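Beta-galactosidase BgaB (Bifidobacterium adolescentis, PDB 5VYM) hydrolyses terminal non-reducing beta-D-galactose residues of beta-galactosides, acting above all on Gal(beta1-4)Gal and oligosaccharides that contain it. Local coordinates at residues V52-D57 and L70-A75. Residues are numbered along the deposited sequence; the frame is centred on the assembly and turned at random.
Sequences VPLAYD and LILSAA
Leu54 and Leu72 meet methyl to methyl, CD2 of Leu54 lying 4.0 Å from CD2 of Leu72, in the trimerisation domain of this family 42 galactosidase. This part of the domain is an alpha/beta unit with a parallel sheet ordered 50-53, 7-11, 63-66, 89-93. The contact joins two loops beyond the ends of strands 50-53 and 63-66, the second leading into helix 74-85. It is small and buried, the two leucine side chains crossing at about a right angle. Leu54 already points at the second loop, and with CG anti to the backbone N (chi1 177°) and CD2 extended away from CA, that methyl leads; it also comes loosely within 4.5 Å of Ile71 O. Leu10 and Asp76 also touch Leu54, while Leu72 packs on Thr77.

No hydrogen bond runs directly between the loops; the polar link is indirect, Arg79 of helix 74-85 binding the carbonyl oxygens of Leu54 (NH1) and Tyr56 (NH2). A type I turn, Pro53 to Tyr56, is closed by Tyr56 N to Pro53 O at 3.1 Å. On the second loop, Ser73 N-caps that helix, OG bonded to Asp76 N. In the turn, CG of Pro53 sits 3.5 Å above the Tyr56 ring plane, offset toward its rim.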
# COMPACT_ATOMS: atom_id res chain seq x y z
N VAL B 52 -7.00 19.80 11.74
CA VAL B 52 -7.53 18.73 12.57
C VAL B 52 -6.35 17.98 13.18
O VAL B 52 -5.40 17.66 12.47
CB VAL B 52 -8.42 17.75 11.78
CG1 VAL B 52 -8.94 16.65 12.68
CG2 VAL B 52 -9.57 18.50 11.12
N PRO B 53 -6.36 17.70 14.49
CA PRO B 53 -5.31 16.87 15.07
C PRO B 53 -5.27 15.49 14.41
O PRO B 53 -6.30 14.93 14.03
CB PRO B 53 -5.70 16.78 16.55
CG PRO B 53 -6.52 17.99 16.79
CD PRO B 53 -7.26 18.25 15.51
N LEU B 54 -4.06 14.95 14.30
CA LEU B 54 -3.87 13.67 13.62
C LEU B 54 -4.66 12.55 14.30
O LEU B 54 -5.18 11.65 13.63
CB LEU B 54 -2.38 13.33 13.57
CG LEU B 54 -1.97 11.99 12.95
CD1 LEU B 54 -2.55 11.84 11.56
CD2 LEU B 54 -0.45 11.88 12.91
N ALA B 55 -4.77 12.60 15.63
CA ALA B 55 -5.45 11.54 16.37
C ALA B 55 -6.96 11.56 16.20
O ALA B 55 -7.61 10.57 16.54
CB ALA B 55 -5.09 11.62 17.85
N TYR B 56 -7.53 12.65 15.69
CA TYR B 56 -8.98 12.76 15.59
C TYR B 56 -9.50 12.00 14.37
O TYR B 56 -8.74 11.55 13.51
CB TYR B 56 -9.41 14.22 15.52
CG TYR B 56 -9.33 14.96 16.85
CD1 TYR B 56 -9.73 16.28 16.95
CD2 TYR B 56 -8.85 14.32 17.99
CE1 TYR B 56 -9.65 16.96 18.16
CE2 TYR B 56 -8.77 14.99 19.19
CZ TYR B 56 -9.17 16.31 19.27
OH TYR B 56 -9.10 16.98 20.47
N ASP B 57 -10.82 11.85 14.32
CA ASP B 57 -11.49 11.12 13.24
C ASP B 57 -11.72 12.08 12.07
O ASP B 57 -12.69 12.83 12.05
CB ASP B 57 -12.81 10.53 13.74
CG ASP B 57 -13.54 9.74 12.67
OD1 ASP B 57 -12.94 9.43 11.62
OD2 ASP B 57 -14.73 9.42 12.89
N LEU B 70 6.50 14.59 10.60
CA LEU B 70 7.71 13.78 10.68
C LEU B 70 7.44 12.44 11.37
O LEU B 70 7.97 11.41 10.95
CB LEU B 70 8.80 14.55 11.42
CG LEU B 70 9.40 15.75 10.70
CD1 LEU B 70 9.57 16.91 11.66
CD2 LEU B 70 10.73 15.38 10.06
N ILE B 71 6.62 12.45 12.41
CA ILE B 71 6.33 11.25 13.19
C ILE B 71 5.04 10.65 12.65
O ILE B 71 3.97 11.27 12.72
CB ILE B 71 6.21 11.56 14.69
CG1 ILE B 71 7.33 12.50 15.14
CG2 ILE B 71 6.22 10.27 15.49
CD1 ILE B 71 8.71 11.89 15.06
N LEU B 72 5.13 9.43 12.11
CA LEU B 72 3.97 8.68 11.65
C LEU B 72 4.10 7.25 12.16
O LEU B 72 5.02 6.53 11.76
CB LEU B 72 3.85 8.70 10.13
CG LEU B 72 2.89 9.71 9.50
CD1 LEU B 72 2.71 9.41 8.02
CD2 LEU B 72 1.55 9.70 10.23
N SER B 73 3.19 6.85 13.04
CA SER B 73 3.15 5.47 13.48
C SER B 73 2.68 4.57 12.35
O SER B 73 2.16 5.03 11.33
CB SER B 73 2.24 5.33 14.70
OG SER B 73 0.92 5.75 14.39
N ALA B 74 2.88 3.26 12.53
CA ALA B 74 2.36 2.31 11.56
C ALA B 74 0.84 2.37 11.49
O ALA B 74 0.25 2.31 10.41
CB ALA B 74 2.83 0.89 11.90
N ALA B 75 0.19 2.50 12.65
CA ALA B 75 -1.27 2.55 12.68
C ALA B 75 -1.80 3.78 11.97
O ALA B 75 -2.84 3.72 11.30
CB ALA B 75 -1.76 2.51 14.13